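Local coordinates for protein toll-like receptor 13 (Mus musculus, PDB 4Z0C) that recognises and binds bacterial 23S rRNA through its leucine-rich-repeat ectodomain and signals through MYD88 and TRAF6 to activate NF-kappa-B and the inflammatory response, at residues V285-V290 with F307-Q312; E294-L299 with S322-L327; C338-I343 with L357-N362. All coordinates share one frame; numbering follows the deposited sequence.

How the contacts relate
All three contacts join consecutive turns of the leucine-rich-repeat solenoid and are largely buried. Contact 1 (LRR 11 to LRR 12) joins neighbouring strands of the main parallel row; contact 3 sets the loop after strand 356-358 against the loop and short strand 342-343 of the preceding repeat. Contact 2 joins the same repeats as contact 1 but farther out, its centre about 37 Å from the chain centre against about 26 and 27 Å, through helix 293-302. Polar bonds dominate contact 1, one asparagine organises contact 3, and contact 2 is mainly apolar. L310 connects the set: its CD1 lies 3.5 Å from CD1 of I296, and its carbonyl O 3.5 Å from SG of C338.

Contact 1: V285-V290 with F307-Q312; sequences VFQKNV and FLDLGQ. With NAG (2-acetamido-2-deoxy-beta-D-glucopyranose), chain O.
OD1 of D309 takes two N-H groups: NE2 of Q287 reaches it at 2.8 Å, and the backbone N of G311 closes an Asx turn on it at 3.0 Å. The amide of Q287 gives its N-H nearly straight (167°) and close to its own plane, but meets the carboxylate from above, the two planes standing 80° apart. Extended beyond CG, the glutamine brings CB and CG against the carbonyl O of G311, CB at 3.1 Å. That same oxygen accepts from the backbone N of K288. One parallel bridge, V285 with D309, joins the strands of LRR 11 and LRR 12, and F286 N donates to D309 O at 2.8 Å just past it, as expected for neighbouring turns of a leucine-rich-repeat solenoid. On the interior side L310 CD2 meets the edge of the F286 ring; V290 CG1 sits over a face of that ring. K288 and Q312 run side by side, CE of the lysine 3.3 Å from OE1 of the glutamine. N289, a predicted N-glycosylation site, donates from ND2 to L261 O; C1 of the adjacent NAG lies 2.9 Å from ND2, so the covalent link is doubtful in detail.

Contact 2: E294-L299 with S322-L327; sequences EGIKQL and SEFNAL
I296 and F324 form the apolar centre of this contact. The methyl CG2 of I296 stands over one face of the F324 ring, 4.2 Å from the ring centroid and 27° off its normal, a CH-pi approach. CE1 is the ring atom nearest to that methyl, at 3.8 Å, while the end of the longer branch, CD1, comes to 4.0 Å from CZ. Two carbons of one side chain therefore touch the ring. CG2 also lies 3.4 Å from the backbone O of E323. The first torsion of I296 (chi1 -68°) sets CG2 anti to the backbone N, and from there this branch reaches both the ring and the carbonyl.

Beside this pair, K297 runs its extended chain past E323, with CG 4.1 Å from E323 CA. Its NZ stays 4.4 Å from OE1 of E323, near the opposite charge but not bonded to it. The ionic partner of the lysine is D321, the residue just before S322. E323 has partners of its own, OE2 accepting from D321 N and from T347 OG1 of the next repeat.

In the next shell, helix 293-302 presents I296 and K297 on successive positions, and two type I turns, S322 to N325 and F324 to L327, shape the opposing loop. L310, just past strand 307-309, packs against I296, and T347 of LRR 13 and the nearby L351 touch F324. The convex-side helix of LRR 11 is thus fitted to the turns of LRR 12. With no hydrogen bond between the segments, their direct attachment rests on apolar contact, while K297 and E323 probably add a modest electrostatic attraction.

Contact 3: C338-I343 with L357-N362; sequences CQLSFI and LDLSHN
N362 OD1 lies among the backbone of C338 to L340, with one clear bond, from L340 N, and with another acceptor, C338 O, only 3.2 Å from it. Across the contact, L340 N donates to OD1 of N362 at 3.3 Å with a fairly straight N-H (160°), but it arrives from above the carbonyl plane, 45° out of it. C338 N is also near, 3.0 Å from OD1 of N362, and CB of C338 comes within 3.3 Å of the same oxygen. The other end of the amide is used as well: ND2 donates to L359 O within its own repeat at 3.0 Å and to L335 O of the preceding one. Bonds at both ends would resist rotation of the amide, whose CG is placed beside the backbone N by chi1 of -78°. N362 holds the asparagine position of the leucine-rich-repeat consensus, where the buried amide bonds to backbone of its own and the adjoining turn; in LRR 13 the equivalent place is taken by C338. L340 runs alongside N362, its CB 3.9 Å from CG of the amide. Deeper inside, CD2 of L359 meets two methyls of the preceding repeat, L340 CD1 and I343 CD1, each at 4.3 Å. Near the strand end, D358 OD1 accepts from both N and OG of S360, the former closing an Asx turn.

Contact 1: V285-V290 with F307-Q312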
loop_
_atom_site.group_PDB
_atom_site.type_symbol
_atom_site.label_atom_id
_atom_site.label_comp_id
_atom_site.label_asym_id
_atom_site.label_seq_id
_atom_site.Cartn_x
_atom_site.Cartn_y
_atom_site.Cartn_z
ATOM N N VAL A 285 -31.388 -26.215 -4.301
ATOM C CA VAL A 285 -30.088 -25.956 -3.719
ATOM C C VAL A 285 -29.565 -27.249 -3.082
ATOM O O VAL A 285 -30.165 -27.810 -2.162
ATOM C CB VAL A 285 -30.145 -24.764 -2.743
ATOM C CG1 VAL A 285 -28.756 -24.439 -2.190
ATOM C CG2 VAL A 285 -30.685 -23.532 -3.476
ATOM N N PHE A 286 -28.423 -27.706 -3.578
ATOM C CA PHE A 286 -27.990 -29.089 -3.408
ATOM C C PHE A 286 -26.480 -29.127 -3.121
ATOM O O PHE A 286 -25.683 -29.530 -3.966
ATOM C CB PHE A 286 -28.324 -29.849 -4.698
ATOM C CG PHE A 286 -28.749 -31.275 -4.490
ATOM C CD1 PHE A 286 -29.687 -31.601 -3.521
ATOM C CD2 PHE A 286 -28.237 -32.289 -5.298
ATOM C CE1 PHE A 286 -30.085 -32.914 -3.333
ATOM C CE2 PHE A 286 -28.630 -33.601 -5.123
ATOM C CZ PHE A 286 -29.556 -33.913 -4.137
ATOM N N GLN A 287 -26.113 -28.731 -1.902
ATOM C CA GLN A 287 -24.736 -28.403 -1.549
ATOM C C GLN A 287 -24.027 -29.256 -0.499
ATOM O O GLN A 287 -24.654 -29.920 0.317
ATOM C CB GLN A 287 -24.665 -26.954 -1.062
ATOM C CG GLN A 287 -25.043 -25.929 -2.085
ATOM C CD GLN A 287 -24.735 -24.535 -1.582
ATOM O OE1 GLN A 287 -24.605 -24.321 -0.374
ATOM N NE2 GLN A 287 -24.550 -23.593 -2.503
ATOM N N LYS A 288 -22.694 -29.173 -0.519
ATOM C CA LYS A 288 -21.835 -29.770 0.505
ATOM C C LYS A 288 -21.763 -31.298 0.454
ATOM O O LYS A 288 -22.084 -31.987 1.419
ATOM C CB LYS A 288 -22.152 -29.243 1.922
ATOM C CG LYS A 288 -21.742 -27.782 2.126
ATOM C CD LYS A 288 -21.894 -27.322 3.580
ATOM C CE LYS A 288 -21.933 -25.793 3.696
ATOM N NZ LYS A 288 -22.231 -25.311 5.083
ATOM N N ASN A 289 -21.316 -31.805 -0.689
ATOM C CA ASN A 289 -20.959 -33.210 -0.808
ATOM C C ASN A 289 -22.193 -34.083 -0.712
ATOM O O ASN A 289 -22.219 -35.139 -0.073
ATOM C CB ASN A 289 -19.938 -33.569 0.265
ATOM C CG ASN A 289 -19.389 -34.944 0.112
ATOM O OD1 ASN A 289 -19.181 -35.440 -1.001
ATOM N ND2 ASN A 289 -19.186 -35.602 1.247
ATOM N N VAL A 290 -23.219 -33.619 -1.395
ATOM C CA VAL A 290 -24.507 -34.257 -1.350
ATOM C C VAL A 290 -24.623 -35.225 -2.552
ATOM O O VAL A 290 -25.398 -36.168 -2.527
ATOM C CB VAL A 290 -25.597 -33.144 -1.286
ATOM C CG1 VAL A 290 -26.530 -33.197 -2.468
ATOM C CG2 VAL A 290 -26.355 -33.233 0.016
ATOM N N PHE A 307 -33.137 -23.409 -11.825
ATOM C CA PHE A 307 -31.972 -23.049 -11.045
ATOM C C PHE A 307 -31.526 -24.249 -10.219
ATOM O O PHE A 307 -32.257 -24.727 -9.356
ATOM C CB PHE A 307 -32.305 -21.855 -10.127
ATOM C CG PHE A 307 -31.173 -21.444 -9.205
ATOM C CD1 PHE A 307 -29.848 -21.623 -9.570
ATOM C CD2 PHE A 307 -31.442 -20.873 -7.972
ATOM C CE1 PHE A 307 -28.821 -21.244 -8.718
ATOM C CE2 PHE A 307 -30.414 -20.492 -7.119
ATOM C CZ PHE A 307 -29.109 -20.676 -7.491
ATOM N N LEU A 308 -30.305 -24.708 -10.476
ATOM C CA LEU A 308 -29.677 -25.761 -9.692
ATOM C C LEU A 308 -28.372 -25.233 -9.063
ATOM O O LEU A 308 -27.512 -24.689 -9.751
ATOM C CB LEU A 308 -29.406 -26.981 -10.582
ATOM C CG LEU A 308 -28.568 -28.126 -9.995
ATOM C CD1 LEU A 308 -29.174 -28.675 -8.701
ATOM C CD2 LEU A 308 -28.349 -29.248 -11.008
ATOM N N ASP A 309 -28.235 -25.390 -7.751
ATOM C CA ASP A 309 -27.044 -24.946 -7.056
ATOM C C ASP A 309 -26.281 -26.153 -6.527
ATOM O O ASP A 309 -26.744 -26.821 -5.613
ATOM C CB ASP A 309 -27.400 -24.017 -5.898
ATOM C CG ASP A 309 -26.179 -23.277 -5.326
ATOM O OD1 ASP A 309 -25.060 -23.854 -5.280
ATOM O OD2 ASP A 309 -26.342 -22.104 -4.918
ATOM N N LEU A 310 -25.100 -26.417 -7.091
ATOM C CA LEU A 310 -24.309 -27.578 -6.693
ATOM C C LEU A 310 -23.021 -27.207 -5.976
ATOM O O LEU A 310 -22.076 -27.988 -5.955
ATOM C CB LEU A 310 -23.998 -28.458 -7.902
ATOM C CG LEU A 310 -25.159 -29.309 -8.432
ATOM C CD1 LEU A 310 -24.810 -29.956 -9.774
ATOM C CD2 LEU A 310 -25.542 -30.354 -7.404
ATOM N N GLY A 311 -22.987 -26.017 -5.389
ATOM C CA GLY A 311 -21.799 -25.543 -4.700
ATOM C C GLY A 311 -21.300 -26.438 -3.582
ATOM O O GLY A 311 -22.091 -27.041 -2.866
ATOM N N GLN A 312 -19.980 -26.500 -3.432
ATOM C CA GLN A 312 -19.319 -27.262 -2.369
ATOM C C GLN A 312 -19.494 -28.783 -2.481
ATOM O O GLN A 312 -19.448 -29.489 -1.474
ATOM C CB GLN A 312 -19.757 -26.782 -0.983
ATOM C CG GLN A 312 -19.339 -25.355 -0.636
ATOM C CD GLN A 312 -19.761 -24.952 0.758
ATOM O OE1 GLN A 312 -20.836 -24.396 0.961
ATOM N NE2 GLN A 312 -18.937 -25.293 1.740
HETATM C C1 NAG O . -17.697 -37.817 0.067
HETATM C C2 NAG O . -16.895 -37.561 1.324
HETATM C C3 NAG O . -16.198 -38.881 1.599
HETATM C C4 NAG O . -17.262 -39.987 1.765
HETATM C C5 NAG O . -18.480 -39.842 0.817
HETATM C C6 NAG O . -19.744 -40.507 1.355
HETATM C C7 NAG O . -15.757 -35.542 2.086
HETATM C C8 NAG O . -15.010 -34.318 1.668
HETATM N N2 NAG O . -16.011 -36.426 1.132
HETATM O O3 NAG O . -15.379 -38.739 2.738
HETATM O O4 NAG O . -16.654 -41.251 1.554
HETATM O O5 NAG O . -18.831 -38.499 0.522
HETATM O O6 NAG O . -20.797 -40.257 0.449
HETATM O O7 NAG O . -16.081 -35.690 3.257
#

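Contact 2: E294-L299 with S322-L327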
loop_
_atom_site.group_PDB
_atom_site.type_symbol
_atom_site.label_atom_id
_atom_site.label_comp_id
_atom_site.label_asym_id
_atom_site.label_seq_id
_atom_site.Cartn_x
_atom_site.Cartn_y
_atom_site.Cartn_z
ATOM N N GLU A 294 -22.516 -38.596 -11.304
ATOM C CA GLU A 294 -23.482 -39.575 -11.772
ATOM C C GLU A 294 -24.851 -39.322 -11.134
ATOM O O GLU A 294 -25.887 -39.469 -11.784
ATOM C CB GLU A 294 -22.975 -40.992 -11.499
ATOM C CG GLU A 294 -23.929 -41.847 -10.723
ATOM C CD GLU A 294 -24.441 -42.983 -11.563
ATOM O OE1 GLU A 294 -24.250 -42.932 -12.800
ATOM O OE2 GLU A 294 -25.050 -43.911 -10.996
ATOM N N GLY A 295 -24.850 -38.883 -9.880
ATOM C CA GLY A 295 -26.081 -38.497 -9.217
ATOM C C GLY A 295 -26.757 -37.305 -9.879
ATOM O O GLY A 295 -27.969 -37.187 -9.845
ATOM N N ILE A 296 -25.972 -36.408 -10.464
ATOM C CA ILE A 296 -26.517 -35.293 -11.236
ATOM C C ILE A 296 -27.341 -35.827 -12.400
ATOM O O ILE A 296 -28.375 -35.264 -12.741
ATOM C CB ILE A 296 -25.392 -34.354 -11.768
ATOM C CG1 ILE A 296 -24.703 -33.620 -10.620
ATOM C CG2 ILE A 296 -25.927 -33.317 -12.758
ATOM C CD1 ILE A 296 -23.459 -32.871 -11.066
ATOM N N LYS A 297 -26.870 -36.909 -13.013
ATOM C CA LYS A 297 -27.567 -37.552 -14.128
ATOM C C LYS A 297 -28.921 -38.104 -13.680
ATOM O O LYS A 297 -29.916 -38.022 -14.405
ATOM C CB LYS A 297 -26.716 -38.681 -14.730
ATOM C CG LYS A 297 -25.662 -38.232 -15.741
ATOM C CD LYS A 297 -24.649 -39.339 -15.998
ATOM C CE LYS A 297 -23.641 -38.954 -17.086
ATOM N NZ LYS A 297 -22.587 -39.991 -17.306
ATOM N N GLN A 298 -28.959 -38.662 -12.476
ATOM C CA GLN A 298 -30.209 -39.184 -11.954
ATOM C C GLN A 298 -31.184 -38.049 -11.664
ATOM O O GLN A 298 -32.339 -38.092 -12.097
ATOM C CB GLN A 298 -29.961 -40.000 -10.687
ATOM C CG GLN A 298 -28.881 -41.054 -10.839
ATOM C CD GLN A 298 -28.781 -41.952 -9.625
ATOM O OE1 GLN A 298 -27.724 -42.059 -9.000
ATOM N NE2 GLN A 298 -29.890 -42.614 -9.286
ATOM N N LEU A 299 -30.691 -37.021 -10.975
ATOM C CA LEU A 299 -31.467 -35.838 -10.641
ATOM C C LEU A 299 -32.103 -35.243 -11.889
ATOM O O LEU A 299 -33.285 -34.921 -11.888
ATOM C CB LEU A 299 -30.563 -34.809 -9.964
ATOM C CG LEU A 299 -31.167 -33.486 -9.498
ATOM C CD1 LEU A 299 -32.370 -33.709 -8.587
ATOM C CD2 LEU A 299 -30.106 -32.661 -8.777
ATOM N N SER A 322 -21.784 -35.374 -20.446
ATOM C CA SER A 322 -23.223 -35.183 -20.592
ATOM C C SER A 322 -24.012 -35.105 -19.283
ATOM O O SER A 322 -25.204 -35.382 -19.273
ATOM C CB SER A 322 -23.798 -36.274 -21.505
ATOM O OG SER A 322 -23.077 -36.335 -22.726
ATOM N N GLU A 323 -23.356 -34.720 -18.190
ATOM C CA GLU A 323 -24.003 -34.660 -16.866
ATOM C C GLU A 323 -25.286 -33.835 -16.797
ATOM O O GLU A 323 -26.200 -34.152 -16.030
ATOM C CB GLU A 323 -23.026 -34.163 -15.794
ATOM C CG GLU A 323 -22.077 -35.237 -15.263
ATOM C CD GLU A 323 -20.858 -35.474 -16.145
ATOM O OE1 GLU A 323 -20.234 -36.551 -15.995
ATOM O OE2 GLU A 323 -20.531 -34.605 -16.993
ATOM N N PHE A 324 -25.334 -32.751 -17.560
ATOM C CA PHE A 324 -26.439 -31.810 -17.457
ATOM C C PHE A 324 -27.387 -31.893 -18.631
ATOM O O PHE A 324 -28.376 -31.158 -18.684
ATOM C CB PHE A 324 -25.901 -30.369 -17.299
ATOM C CG PHE A 324 -25.145 -30.154 -16.025
ATOM C CD1 PHE A 324 -25.829 -29.898 -14.840
ATOM C CD2 PHE A 324 -23.756 -30.234 -15.999
ATOM C CE1 PHE A 324 -25.149 -29.713 -13.645
ATOM C CE2 PHE A 324 -23.064 -30.052 -14.816
ATOM C CZ PHE A 324 -23.757 -29.788 -13.633
ATOM N N ASN A 325 -27.103 -32.790 -19.569
ATOM C CA ASN A 325 -27.860 -32.804 -20.821
ATOM C C ASN A 325 -29.345 -33.158 -20.704
ATOM O O ASN A 325 -30.141 -32.794 -21.573
ATOM C CB ASN A 325 -27.144 -33.604 -21.909
ATOM C CG ASN A 325 -25.892 -32.893 -22.414
ATOM O OD1 ASN A 325 -25.733 -31.680 -22.223
ATOM N ND2 ASN A 325 -25.001 -33.638 -23.058
ATOM N N ALA A 326 -29.721 -33.855 -19.638
ATOM C CA ALA A 326 -31.133 -34.137 -19.401
ATOM C C ALA A 326 -31.785 -32.988 -18.624
ATOM O O ALA A 326 -32.914 -33.101 -18.141
ATOM C CB ALA A 326 -31.306 -35.460 -18.670
ATOM N N LEU A 327 -31.071 -31.874 -18.509
ATOM C CA LEU A 327 -31.603 -30.696 -17.836
ATOM C C LEU A 327 -31.643 -29.439 -18.711
ATOM O O LEU A 327 -31.203 -28.379 -18.285
ATOM C CB LEU A 327 -30.815 -30.424 -16.553
ATOM C CG LEU A 327 -31.454 -30.967 -15.274
ATOM C CD1 LEU A 327 -30.515 -30.938 -14.087
ATOM C CD2 LEU A 327 -32.717 -30.159 -14.952
#

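Contact 3: C338-I343 with L357-N362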
loop_
_atom_site.group_PDB
_atom_site.type_symbol
_atom_site.label_atom_id
_atom_site.label_comp_id
_atom_site.label_asym_id
_atom_site.label_seq_id
_atom_site.Cartn_x
_atom_site.Cartn_y
_atom_site.Cartn_z
ATOM N N CYS A 338 -16.398 -26.324 -5.529
ATOM C CA CYS A 338 -16.182 -27.762 -5.662
ATOM C C CYS A 338 -14.674 -28.011 -5.796
ATOM O O CYS A 338 -13.871 -27.231 -5.290
ATOM C CB CYS A 338 -16.927 -28.295 -6.879
ATOM S SG CYS A 338 -18.719 -28.040 -6.810
ATOM N N GLN A 339 -14.285 -29.082 -6.478
ATOM C CA GLN A 339 -12.858 -29.347 -6.712
ATOM C C GLN A 339 -12.584 -29.492 -8.203
ATOM O O GLN A 339 -11.721 -30.235 -8.607
ATOM C CB GLN A 339 -12.425 -30.618 -5.983
ATOM C CG GLN A 339 -12.601 -30.560 -4.473
ATOM C CD GLN A 339 -11.607 -29.623 -3.826
ATOM O OE1 GLN A 339 -10.424 -29.654 -4.146
ATOM N NE2 GLN A 339 -12.080 -28.780 -2.923
ATOM N N LEU A 340 -13.335 -28.771 -9.021
ATOM C CA LEU A 340 -13.257 -28.936 -10.461
ATOM C C LEU A 340 -11.928 -28.451 -11.008
ATOM O O LEU A 340 -11.489 -27.336 -10.690
ATOM C CB LEU A 340 -14.392 -28.166 -11.128
ATOM C CG LEU A 340 -15.799 -28.715 -10.855
ATOM C CD1 LEU A 340 -16.859 -27.688 -11.230
ATOM C CD2 LEU A 340 -16.001 -30.041 -11.628
ATOM N N SER A 341 -11.276 -29.287 -11.814
ATOM C CA SER A 341 -10.105 -28.828 -12.535
ATOM C C SER A 341 -10.284 -29.028 -14.031
ATOM O O SER A 341 -9.524 -28.501 -14.832
ATOM C CB SER A 341 -8.823 -29.489 -12.018
ATOM O OG SER A 341 -8.791 -30.879 -12.280
ATOM N N PHE A 342 -11.306 -29.768 -14.424
ATOM C CA PHE A 342 -11.520 -29.952 -15.852
ATOM C C PHE A 342 -12.985 -29.903 -16.199
ATOM O O PHE A 342 -13.813 -30.511 -15.520
ATOM C CB PHE A 342 -10.894 -31.263 -16.364
ATOM C CG PHE A 342 -10.932 -31.399 -17.863
ATOM C CD1 PHE A 342 -10.040 -30.691 -18.660
ATOM C CD2 PHE A 342 -11.863 -32.219 -18.479
ATOM C CE1 PHE A 342 -10.082 -30.811 -20.045
ATOM C CE2 PHE A 342 -11.911 -32.345 -19.862
ATOM C CZ PHE A 342 -11.027 -31.650 -20.642
ATOM N N ILE A 343 -13.305 -29.169 -17.256
ATOM C CA ILE A 343 -14.687 -29.077 -17.708
ATOM C C ILE A 343 -14.637 -28.845 -19.209
ATOM O O ILE A 343 -13.715 -28.197 -19.705
ATOM C CB ILE A 343 -15.435 -27.935 -16.966
ATOM C CG1 ILE A 343 -16.949 -28.085 -17.066
ATOM C CG2 ILE A 343 -14.966 -26.547 -17.428
ATOM C CD1 ILE A 343 -17.636 -27.522 -15.860
ATOM N N LEU A 357 -23.939 -18.710 -14.944
ATOM C CA LEU A 357 -23.083 -19.835 -14.574
ATOM C C LEU A 357 -21.985 -19.393 -13.609
ATOM O O LEU A 357 -21.252 -18.456 -13.887
ATOM C CB LEU A 357 -22.447 -20.442 -15.818
ATOM C CG LEU A 357 -21.442 -21.573 -15.561
ATOM C CD1 LEU A 357 -22.158 -22.790 -14.981
ATOM C CD2 LEU A 357 -20.663 -21.961 -16.828
ATOM N N ASP A 358 -21.870 -20.073 -12.478
ATOM C CA ASP A 358 -20.873 -19.721 -11.482
ATOM C C ASP A 358 -19.870 -20.858 -11.295
ATOM O O ASP A 358 -20.213 -21.923 -10.780
ATOM C CB ASP A 358 -21.549 -19.364 -10.158
ATOM C CG ASP A 358 -20.558 -18.882 -9.099
ATOM O OD1 ASP A 358 -19.385 -18.676 -9.435
ATOM O OD2 ASP A 358 -20.956 -18.657 -7.937
ATOM N N LEU A 359 -18.633 -20.626 -11.734
ATOM C CA LEU A 359 -17.563 -21.615 -11.620
ATOM C C LEU A 359 -16.471 -21.139 -10.653
ATOM O O LEU A 359 -15.372 -21.670 -10.612
ATOM C CB LEU A 359 -16.959 -21.886 -12.995
ATOM C CG LEU A 359 -17.837 -22.721 -13.925
ATOM C CD1 LEU A 359 -17.193 -22.809 -15.307
ATOM C CD2 LEU A 359 -18.096 -24.091 -13.321
ATOM N N SER A 360 -16.798 -20.141 -9.855
ATOM C CA SER A 360 -15.813 -19.482 -9.023
ATOM C C SER A 360 -15.297 -20.386 -7.911
ATOM O O SER A 360 -16.030 -21.248 -7.438
ATOM C CB SER A 360 -16.416 -18.208 -8.423
ATOM O OG SER A 360 -17.442 -18.530 -7.498
ATOM N N HIS A 361 -14.031 -20.190 -7.515
ATOM C CA HIS A 361 -13.455 -20.847 -6.336
ATOM C C HIS A 361 -13.254 -22.370 -6.533
ATOM O O HIS A 361 -13.481 -23.181 -5.618
ATOM C CB HIS A 361 -14.319 -20.560 -5.109
ATOM C CG HIS A 361 -13.550 -20.467 -3.830
ATOM N ND1 HIS A 361 -14.007 -19.751 -2.743
ATOM C CD2 HIS A 361 -12.359 -20.997 -3.462
ATOM C CE1 HIS A 361 -13.134 -19.853 -1.755
ATOM N NE2 HIS A 361 -12.125 -20.604 -2.167
ATOM N N ASN A 362 -12.816 -22.752 -7.731
ATOM C CA ASN A 362 -12.441 -24.129 -7.996
ATOM C C ASN A 362 -10.920 -24.281 -8.183
ATOM O O ASN A 362 -10.135 -23.575 -7.544
ATOM C CB ASN A 362 -13.232 -24.689 -9.188
ATOM C CG ASN A 362 -14.667 -25.087 -8.791
ATOM O OD1 ASN A 362 -14.863 -26.053 -8.054
ATOM N ND2 ASN A 362 -15.661 -24.346 -9.285
#